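Local coordinates for protein multiheme cytochrome cf (Carboxydothermus ferrireducens DSM 11255, PDB 6QVM) that probably works as an extracellular Fe(III) reductase of the S-layer, passing electrons through eleven heme c groups toward insoluble iron substrates, at residues K248-F253 and S268-V273; P220-G225 and P357-A362; T629-A634 and Y674-P679. One frame throughout, in Å; residues are numbered along the deposited sequence.

Contact 1 of 3, residues K248-F253 and S268-V273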
loop_
_atom_site.group_PDB
_atom_site.type_symbol
_atom_site.label_atom_id
_atom_site.label_comp_id
_atom_site.label_asym_id
_atom_site.label_seq_id
_atom_site.Cartn_x
_atom_site.Cartn_y
_atom_site.Cartn_z
ATOM N N LYS A 248 18.680 2.463 2.090
ATOM C CA LYS A 248 19.128 3.756 2.584
ATOM C C LYS A 248 20.546 4.052 2.114
ATOM O O LYS A 248 21.271 3.166 1.653
ATOM C CB LYS A 248 19.092 3.820 4.115
ATOM C CG LYS A 248 17.705 3.706 4.717
ATOM C CD LYS A 248 16.803 4.779 4.146
ATOM C CE LYS A 248 15.464 4.801 4.844
ATOM N NZ LYS A 248 14.554 5.801 4.234
ATOM N N THR A 249 20.933 5.316 2.254
ATOM C CA THR A 249 22.327 5.723 2.200
ATOM C C THR A 249 22.850 5.914 3.619
ATOM O O THR A 249 22.076 6.176 4.548
ATOM C CB THR A 249 22.488 7.015 1.389
ATOM O OG1 THR A 249 21.662 8.046 1.947
ATOM C CG2 THR A 249 22.113 6.792 -0.073
ATOM N N PRO A 250 24.165 5.760 3.829
ATOM C CA PRO A 250 24.702 5.776 5.206
ATOM C C PRO A 250 24.408 7.038 6.011
ATOM O O PRO A 250 24.240 6.945 7.233
ATOM C CB PRO A 250 26.208 5.586 4.983
ATOM C CG PRO A 250 26.279 4.763 3.748
ATOM C CD PRO A 250 25.162 5.264 2.861
ATOM N N ASP A 251 24.346 8.218 5.384
ATOM C CA ASP A 251 24.113 9.436 6.161
ATOM C C ASP A 251 22.746 9.438 6.839
ATOM O O ASP A 251 22.524 10.219 7.769
ATOM C CB ASP A 251 24.267 10.678 5.271
ATOM C CG ASP A 251 23.449 10.593 3.994
ATOM O OD1 ASP A 251 22.203 10.560 4.078
ATOM O OD2 ASP A 251 24.059 10.564 2.903
ATOM N N PHE A 252 21.833 8.572 6.394
ATOM C CA PHE A 252 20.513 8.469 7.008
ATOM C C PHE A 252 20.594 8.069 8.477
ATOM O O PHE A 252 19.716 8.431 9.270
ATOM C CB PHE A 252 19.676 7.462 6.215
ATOM C CG PHE A 252 18.369 7.084 6.861
ATOM C CD1 PHE A 252 17.248 7.890 6.725
ATOM C CD2 PHE A 252 18.255 5.903 7.581
ATOM C CE1 PHE A 252 16.046 7.531 7.301
ATOM C CE2 PHE A 252 17.056 5.539 8.156
ATOM C CZ PHE A 252 15.949 6.351 8.012
ATOM N N PHE A 253 21.633 7.334 8.863
ATOM C CA PHE A 253 21.742 6.818 10.219
ATOM C C PHE A 253 22.569 7.706 11.140
ATOM O O PHE A 253 22.793 7.331 12.292
ATOM C CB PHE A 253 22.333 5.402 10.200
ATOM C CG PHE A 253 21.477 4.399 9.475
ATOM C CD1 PHE A 253 20.459 3.730 10.135
ATOM C CD2 PHE A 253 21.695 4.122 8.136
ATOM C CE1 PHE A 253 19.669 2.811 9.470
ATOM C CE2 PHE A 253 20.913 3.199 7.467
ATOM C CZ PHE A 253 19.895 2.545 8.134
ATOM N N SER A 268 32.071 5.905 3.625
ATOM C CA SER A 268 32.355 6.284 2.246
ATOM C C SER A 268 32.640 5.086 1.344
ATOM O O SER A 268 32.615 5.236 0.118
ATOM C CB SER A 268 33.530 7.263 2.199
ATOM O OG SER A 268 34.633 6.760 2.928
ATOM N N ASP A 269 32.899 3.907 1.911
ATOM C CA ASP A 269 32.962 2.695 1.106
ATOM C C ASP A 269 31.579 2.151 0.774
ATOM O O ASP A 269 31.466 1.264 -0.081
ATOM C CB ASP A 269 33.769 1.614 1.829
ATOM C CG ASP A 269 35.109 2.121 2.332
ATOM O OD1 ASP A 269 35.895 2.665 1.520
ATOM O OD2 ASP A 269 35.363 1.988 3.548
ATOM N N VAL A 270 30.536 2.663 1.423
ATOM C CA VAL A 270 29.195 2.102 1.334
ATOM C C VAL A 270 28.384 2.891 0.319
ATOM O O VAL A 270 28.335 4.126 0.367
ATOM C CB VAL A 270 28.502 2.097 2.706
ATOM C CG1 VAL A 270 27.158 1.392 2.620
ATOM C CG2 VAL A 270 29.391 1.432 3.739
ATOM N N ARG A 271 27.744 2.176 -0.599
ATOM C CA ARG A 271 26.819 2.779 -1.547
ATOM C C ARG A 271 25.395 2.795 -0.998
ATOM O O ARG A 271 24.721 3.828 -1.032
ATOM C CB ARG A 271 26.876 2.011 -2.867
ATOM C CG ARG A 271 26.375 2.790 -4.050
ATOM C CD ARG A 271 26.426 1.972 -5.303
ATOM N NE ARG A 271 27.716 2.021 -5.985
ATOM C CZ ARG A 271 28.109 3.030 -6.759
ATOM N NH1 ARG A 271 29.284 2.998 -7.365
ATOM N NH2 ARG A 271 27.312 4.065 -6.948
ATOM N N TYR A 272 24.920 1.654 -0.501
ATOM C CA TYR A 272 23.572 1.541 0.032
ATOM C C TYR A 272 23.579 0.703 1.301
ATOM O O TYR A 272 24.443 -0.155 1.494
ATOM C CB TYR A 272 22.607 0.908 -0.980
ATOM C CG TYR A 272 22.250 1.813 -2.131
ATOM C CD1 TYR A 272 21.602 3.021 -1.911
ATOM C CD2 TYR A 272 22.558 1.461 -3.438
ATOM C CE1 TYR A 272 21.269 3.849 -2.957
ATOM C CE2 TYR A 272 22.234 2.287 -4.494
ATOM C CZ TYR A 272 21.585 3.479 -4.247
ATOM O OH TYR A 272 21.252 4.314 -5.286
ATOM N N VAL A 273 22.599 0.958 2.165
ATOM C CA VAL A 273 22.351 0.147 3.351
ATOM C C VAL A 273 20.998 -0.527 3.186
ATOM O O VAL A 273 19.993 0.143 2.917
ATOM C CB VAL A 273 22.384 0.991 4.635
ATOM C CG1 VAL A 273 22.145 0.109 5.859
ATOM C CG2 VAL A 273 23.702 1.741 4.746
#
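V273 packs against both P250 and F253, one methyl to each. CG1, anti to the backbone N (chi1 -179°), reaches the F253 ring at CE2, 3.7 Å away, the two side chains coming from opposite directions, while CG2 lies 4.1 Å from P250 CG. The same proline carbon leans on V270, with P250 CG 3.6 Å from V270 CB, so the pyrrolidine ring touches two valines of segment 268-273. Y272 is turned differently: K248 O sits at the edge of its ring, in the ring plane, and T249 CG2 approaches the phenol obliquely.

The backbones are held by an antiparallel hydrogen-bonded pair. K248 N donates to V273 O at 2.8 Å, within the carbonyl plane, and V273 N donates to K248 O at 2.6 Å, tilted 31° out of it. K248 then bends back over its own segment; its CE lies 3.5 Å above the plane of the F252 ring, over the centre, and NZ goes on to bond N245. Beyond the pair, R271 and Y272 form a classic beta bulge opposite V283.

The contact thus adds the short strand 247-248 to the outer side of strand 270-275, at the margin of a five-stranded antiparallel meander, and V273 and F253 both pack on L280 of the next strand, 279-284.

Contact 2 of 3, residues P220-G225 and P357-A362; sequences PTAYAG and PGALHA. With HEC (heme c), chain G.
A222, in an irregular loop, offers its carbonyl oxygen to the start of a helix more than a hundred residues further on, one that carries a heme ligand. A359 N donates to A222 O at 3.1 Å, from 40° above the carbonyl plane, and water 1, 2.8 Å from A222 O and placed to donate to it, accepts from L360 N, so one first-turn N-H reaches this oxygen directly and the next probably through water.

Alanine methyls meet closely: A222 CB lies 3.6 Å from A359 CB, and A224 CB 3.9 Å from A362 CB. P357 crosses Y223, its backbone CA lying over one face of the phenol ring, 3.9 Å from the centroid and 14° off the normal, as a CH-pi contact. G358 leaves no room for a side chain, since a CB there would run into HEC CBB. E352 ties both segments together by bonding A224 N, G225 N and G358 N.

With CG anti to the backbone N (chi1 166°), H361 carries its ring to the heme, where NE2 binds the iron at 1.9 Å, with H233 the second ligand. D366 O accepts from H361 ND1, which, with the iron bond, helps hold the imidazole in its rotation and is likely to strengthen its donation to the metal. Histidines in both axial positions are consistent with a heme that carries electrons and takes no small substrate at its iron.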
loop_
_atom_site.group_PDB
_atom_site.type_symbol
_atom_site.label_atom_id
_atom_site.label_comp_id
_atom_site.label_asym_id
_atom_site.label_seq_id
_atom_site.Cartn_x
_atom_site.Cartn_y
_atom_site.Cartn_z
ATOM N N PRO A 220 3.398 7.581 -20.236
ATOM C CA PRO A 220 2.633 6.621 -19.420
ATOM C C PRO A 220 3.505 5.729 -18.556
ATOM O O PRO A 220 2.994 5.124 -17.609
ATOM C CB PRO A 220 1.863 5.800 -20.464
ATOM C CG PRO A 220 1.807 6.688 -21.674
ATOM C CD PRO A 220 3.101 7.444 -21.672
ATOM N N THR A 221 4.803 5.645 -18.832
ATOM C CA THR A 221 5.700 4.741 -18.134
ATOM C C THR A 221 6.565 5.432 -17.087
ATOM O O THR A 221 7.335 4.754 -16.399
ATOM C CB THR A 221 6.607 4.035 -19.143
ATOM O OG1 THR A 221 7.183 5.018 -20.007
ATOM C CG2 THR A 221 5.809 3.036 -19.968
ATOM N N ALA A 222 6.456 6.751 -16.936
ATOM C CA ALA A 222 7.327 7.491 -16.032
ATOM C C ALA A 222 6.822 7.407 -14.597
ATOM O O ALA A 222 5.622 7.267 -14.346
ATOM C CB ALA A 222 7.440 8.956 -16.460
ATOM N N TYR A 223 7.756 7.511 -13.655
ATOM C CA TYR A 223 7.461 7.440 -12.232
ATOM C C TYR A 223 7.552 8.822 -11.596
ATOM O O TYR A 223 8.334 9.674 -12.029
ATOM C CB TYR A 223 8.410 6.465 -11.524
ATOM C CG TYR A 223 8.088 5.012 -11.808
ATOM C CD1 TYR A 223 8.474 4.418 -13.006
ATOM C CD2 TYR A 223 7.394 4.239 -10.886
ATOM C CE1 TYR A 223 8.184 3.095 -13.276
ATOM C CE2 TYR A 223 7.092 2.913 -11.149
ATOM C CZ TYR A 223 7.494 2.348 -12.343
ATOM O OH TYR A 223 7.196 1.032 -12.598
ATOM N N ALA A 224 6.743 9.037 -10.556
ATOM C CA ALA A 224 6.647 10.338 -9.901
ATOM C C ALA A 224 7.393 10.409 -8.576
ATOM O O ALA A 224 7.856 11.490 -8.200
ATOM C CB ALA A 224 5.179 10.701 -9.663
ATOM N N GLY A 225 7.521 9.292 -7.866
ATOM C CA GLY A 225 8.127 9.299 -6.549
ATOM C C GLY A 225 7.090 9.364 -5.445
ATOM O O GLY A 225 6.074 10.053 -5.584
ATOM N N PRO A 357 3.502 2.887 -12.654
ATOM C CA PRO A 357 4.012 4.219 -13.013
ATOM C C PRO A 357 2.932 5.277 -12.846
ATOM O O PRO A 357 1.830 5.148 -13.377
ATOM C CB PRO A 357 4.416 4.056 -14.484
ATOM C CG PRO A 357 4.564 2.568 -14.682
ATOM C CD PRO A 357 3.539 1.953 -13.789
ATOM N N GLY A 358 3.248 6.332 -12.101
ATOM C CA GLY A 358 2.220 7.282 -11.724
ATOM C C GLY A 358 2.500 8.733 -12.062
ATOM O O GLY A 358 1.775 9.621 -11.607
ATOM N N ALA A 359 3.538 8.993 -12.864
ATOM C CA ALA A 359 3.888 10.373 -13.194
ATOM C C ALA A 359 2.762 11.048 -13.968
ATOM O O ALA A 359 2.385 12.190 -13.676
ATOM C CB ALA A 359 5.191 10.418 -13.988
ATOM N N LEU A 360 2.221 10.360 -14.975
ATOM C CA LEU A 360 1.108 10.922 -15.737
ATOM C C LEU A 360 -0.113 11.136 -14.851
ATOM O O LEU A 360 -0.815 12.146 -14.983
ATOM C CB LEU A 360 0.765 10.019 -16.920
ATOM C CG LEU A 360 -0.393 10.458 -17.828
ATOM C CD1 LEU A 360 -0.169 11.858 -18.374
ATOM C CD2 LEU A 360 -0.577 9.463 -18.968
ATOM N N HIS A 361 -0.383 10.198 -13.940
ATOM C CA HIS A 361 -1.476 10.382 -12.991
ATOM C C HIS A 361 -1.209 11.567 -12.070
ATOM O O HIS A 361 -2.100 12.385 -11.813
ATOM C CB HIS A 361 -1.682 9.113 -12.167
ATOM C CG HIS A 361 -2.544 9.321 -10.966
ATOM N ND1 HIS A 361 -3.904 9.522 -11.055
ATOM C CD2 HIS A 361 -2.238 9.388 -9.649
ATOM C CE1 HIS A 361 -4.404 9.678 -9.842
ATOM N NE2 HIS A 361 -3.412 9.613 -8.971
ATOM N N ALA A 362 0.025 11.683 -11.571
ATOM C CA ALA A 362 0.360 12.745 -10.630
ATOM C C ALA A 362 0.282 14.132 -11.258
ATOM O O ALA A 362 0.151 15.121 -10.528
ATOM C CB ALA A 362 1.760 12.514 -10.059
HETATM FE FE HEC G . -3.757 9.986 -7.105
HETATM C CHA HEC G . -6.946 8.784 -7.559
HETATM C CHB HEC G . -2.693 6.820 -6.278
HETATM C CHC HEC G . -0.508 11.099 -6.955
HETATM C CHD HEC G . -4.838 13.237 -7.312
HETATM N NA HEC G . -4.646 8.156 -6.922
HETATM C C1A HEC G . -5.975 7.874 -7.185
HETATM C C2A HEC G . -6.177 6.454 -6.980
HETATM C C3A HEC G . -5.006 5.913 -6.624
HETATM C C4A HEC G . -4.024 6.972 -6.579
HETATM C CMA HEC G . -4.753 4.423 -6.309
HETATM C CAA HEC G . -7.514 5.708 -7.166
HETATM C CBA HEC G . -7.617 5.324 -8.643
HETATM C CGA HEC G . -8.913 4.600 -8.910
HETATM O O1A HEC G . -9.991 5.074 -8.451
HETATM O O2A HEC G . -8.858 3.542 -9.592
HETATM N NB HEC G . -1.936 9.133 -6.638
HETATM C C1B HEC G . -1.717 7.774 -6.494
HETATM C C2B HEC G . -0.287 7.535 -6.611
HETATM C C3B HEC G . 0.320 8.727 -6.784
HETATM C C4B HEC G . -0.711 9.748 -6.809
HETATM C CMB HEC G . 0.379 6.145 -6.482
HETATM C CAB HEC G . 1.833 9.000 -6.953
HETATM C CBB HEC G . 2.326 8.453 -8.311
HETATM N NC HEC G . -2.852 11.815 -7.100
HETATM C C1C HEC G . -1.493 12.054 -7.037
HETATM C C2C HEC G . -1.247 13.469 -7.232
HETATM C C3C HEC G . -2.448 14.084 -7.257
HETATM C C4C HEC G . -3.473 13.046 -7.213
HETATM C CMC HEC G . 0.146 14.141 -7.133
HETATM C CAC HEC G . -2.717 15.609 -7.362
HETATM C CBC HEC G . -2.164 16.167 -8.685
HETATM N ND HEC G . -5.606 10.863 -7.381
HETATM C C1D HEC G . -5.793 12.243 -7.468
HETATM C C2D HEC G . -7.189 12.491 -7.728
HETATM C C3D HEC G . -7.852 11.112 -7.815
HETATM C C4D HEC G . -6.793 10.156 -7.579
HETATM C CMD HEC G . -7.858 13.867 -7.907
HETATM C CAD HEC G . -9.342 10.831 -8.092
HETATM C CBD HEC G . -10.119 11.015 -6.796
HETATM C CGD HEC G . -9.677 9.956 -5.822
HETATM O O1D HEC G . -10.006 8.764 -6.053
HETATM O O2D HEC G . -8.996 10.302 -4.822
HETATM O O HOH W 1 3.261 7.721 -15.809
#

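Contact 3 of 3, residues T629-A634 and Y674-P679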
loop_
_atom_site.group_PDB
_atom_site.type_symbol
_atom_site.label_atom_id
_atom_site.label_comp_id
_atom_site.label_asym_id
_atom_site.label_seq_id
_atom_site.Cartn_x
_atom_site.Cartn_y
_atom_site.Cartn_z
ATOM N N THR A 629 -27.055 -45.127 13.727
ATOM C CA THR A 629 -27.566 -46.490 13.787
ATOM C C THR A 629 -28.560 -46.625 14.942
ATOM O O THR A 629 -29.717 -46.215 14.818
ATOM C CB THR A 629 -26.426 -47.507 13.923
ATOM O OG1 THR A 629 -25.468 -47.286 12.879
ATOM C CG2 THR A 629 -26.966 -48.937 13.796
ATOM N N THR A 630 -28.102 -47.150 16.085
ATOM C CA THR A 630 -29.007 -47.753 17.069
ATOM C C THR A 630 -30.043 -46.752 17.580
ATOM O O THR A 630 -31.251 -47.035 17.583
ATOM C CB THR A 630 -28.205 -48.338 18.230
ATOM O OG1 THR A 630 -27.845 -47.285 19.130
ATOM C CG2 THR A 630 -26.923 -48.974 17.702
ATOM N N TYR A 631 -29.596 -45.567 17.997
ATOM C CA TYR A 631 -30.514 -44.554 18.519
ATOM C C TYR A 631 -31.151 -43.715 17.423
ATOM O O TYR A 631 -31.731 -42.662 17.735
ATOM C CB TYR A 631 -29.791 -43.643 19.518
ATOM C CG TYR A 631 -29.203 -44.384 20.696
ATOM C CD1 TYR A 631 -27.884 -44.840 20.666
ATOM C CD2 TYR A 631 -29.962 -44.632 21.836
ATOM C CE1 TYR A 631 -27.336 -45.524 21.730
ATOM C CE2 TYR A 631 -29.425 -45.314 22.915
ATOM C CZ TYR A 631 -28.109 -45.759 22.859
ATOM O OH TYR A 631 -27.564 -46.438 23.931
ATOM N N ALA A 632 -31.058 -44.149 16.161
ATOM C CA ALA A 632 -31.630 -43.364 15.076
ATOM C C ALA A 632 -33.115 -43.161 15.296
ATOM O O ALA A 632 -33.784 -43.952 15.961
ATOM C CB ALA A 632 -31.398 -44.034 13.719
ATOM N N ALA A 633 -33.614 -42.065 14.748
ATOM C CA ALA A 633 -35.016 -41.668 14.806
ATOM C C ALA A 633 -35.498 -41.393 16.223
ATOM O O ALA A 633 -36.708 -41.276 16.443
ATOM C CB ALA A 633 -35.931 -42.698 14.125
ATOM N N ALA A 634 -34.584 -41.298 17.193
ATOM C CA ALA A 634 -34.856 -40.419 18.320
ATOM C C ALA A 634 -34.720 -38.961 17.909
ATOM O O ALA A 634 -34.711 -38.073 18.775
ATOM C CB ALA A 634 -33.920 -40.742 19.487
ATOM N N TYR A 674 -25.025 -38.632 27.784
ATOM C CA TYR A 674 -26.328 -38.238 27.275
ATOM C C TYR A 674 -26.897 -39.216 26.253
ATOM O O TYR A 674 -28.024 -39.002 25.803
ATOM C CB TYR A 674 -26.253 -36.839 26.659
ATOM C CG TYR A 674 -26.654 -35.707 27.590
ATOM C CD1 TYR A 674 -25.773 -35.217 28.544
ATOM C CD2 TYR A 674 -27.904 -35.114 27.495
ATOM C CE1 TYR A 674 -26.122 -34.181 29.384
ATOM C CE2 TYR A 674 -28.268 -34.078 28.335
ATOM C CZ TYR A 674 -27.375 -33.614 29.276
ATOM O OH TYR A 674 -27.734 -32.579 30.111
ATOM N N LEU A 675 -26.186 -40.280 25.874
ATOM C CA LEU A 675 -26.746 -41.275 24.965
ATOM C C LEU A 675 -27.352 -42.485 25.671
ATOM O O LEU A 675 -28.343 -43.029 25.172
ATOM C CB LEU A 675 -25.700 -41.746 23.940
ATOM C CG LEU A 675 -24.268 -42.228 24.215
ATOM C CD1 LEU A 675 -24.223 -43.552 24.960
ATOM C CD2 LEU A 675 -23.535 -42.352 22.896
ATOM N N THR A 676 -26.813 -42.916 26.815
ATOM C CA THR A 676 -27.500 -43.916 27.621
ATOM C C THR A 676 -28.527 -43.290 28.549
ATOM O O THR A 676 -29.132 -44.005 29.355
ATOM C CB THR A 676 -26.506 -44.741 28.435
ATOM O OG1 THR A 676 -25.758 -43.877 29.297
ATOM C CG2 THR A 676 -25.559 -45.515 27.536
ATOM N N GLN A 677 -28.718 -41.971 28.457
ATOM C CA GLN A 677 -29.795 -41.267 29.143
ATOM C C GLN A 677 -30.879 -40.838 28.160
ATOM O O GLN A 677 -31.538 -39.813 28.346
ATOM C CB GLN A 677 -29.251 -40.066 29.912
ATOM C CG GLN A 677 -28.926 -40.358 31.371
ATOM C CD GLN A 677 -30.073 -40.014 32.294
ATOM O OE1 GLN A 677 -30.869 -39.124 32.001
ATOM N NE2 GLN A 677 -30.169 -40.721 33.415
ATOM N N ILE A 678 -31.055 -41.627 27.107
ATOM C CA ILE A 678 -32.050 -41.399 26.066
ATOM C C ILE A 678 -33.125 -42.470 26.218
ATOM O O ILE A 678 -32.863 -43.526 26.815
ATOM C CB ILE A 678 -31.400 -41.469 24.677
ATOM C CG1 ILE A 678 -32.211 -40.729 23.616
ATOM C CG2 ILE A 678 -31.284 -42.903 24.254
ATOM C CD1 ILE A 678 -31.771 -41.069 22.200
ATOM N N PRO A 679 -34.342 -42.245 25.724
ATOM C CA PRO A 679 -35.284 -43.362 25.573
ATOM C C PRO A 679 -34.818 -44.355 24.519
ATOM O O PRO A 679 -34.799 -44.042 23.324
ATOM C CB PRO A 679 -36.590 -42.669 25.160
ATOM C CG PRO A 679 -36.479 -41.299 25.753
ATOM C CD PRO A 679 -35.019 -40.939 25.646
#
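Y631 and I678 meet where two overlapping beta turns face the C-terminal tail. T629 to A632 form a type I turn and Y631 to A634 a type II turn, so Y631 is the third residue of the first turn and the first of the second; backbone bonds from A632 N to T629 O and from A634 N to Y631 O close them.

From the turn, the CB of Y631 points toward segment 674-679. With CG anti to the carbonyl carbon (chi1 -59°), the ring is carried across to the tail and crosses I678 obliquely. CD2 is the first ring atom to touch: it lies 3.3 Å from I678 CG2, with I678 CD1 farther off. CE2, next along the same side, shares that methyl and also comes within 3.4 Å of L675 O. CZ stays beside this carbonyl oxygen, 3.6 Å from it. At the tip, OH is 3.7 Å from L675 O and 4.2 Å from T676 CG2, and no hydrogen bond crosses between the segments. With an alanine here, I678 CG2 would probably lose the ring it packs on, and a gap would open between the turns and the tail beside L675 O.

The contact joins the loop after helix 606-628 to the chain that leaves helix 661-672, near the C-terminus and at the surface. I678 also touches D637 and Y640, in the loop leading to helix 641-652. Its other branch is extended, CG1 lying anti to the backbone N (chi1 -158°), and this brings CD1 to 3.5 Å from the methyl CB of A634.

In the fold
Contacts 1 and 2 are neighbours in the fold, their centres 27 Å apart and their nearest atoms about 13 Å apart without touching. Along the chain, contact 1 falls wholly between the two segments of contact 2, so the excursion that builds the five-stranded sheet leaves from one heme site and returns to it. Contact 3 comes later in sequence, among the C-terminal helices 606-628, 641-652 and 661-672, with its centre 71 Å from that of contact 2 and 75 Å from that of contact 1. No helix or sheet is common to the three. Such spacing fits the modular, elongated build of this cytochrome, with only contact 2 supplying an iron ligand.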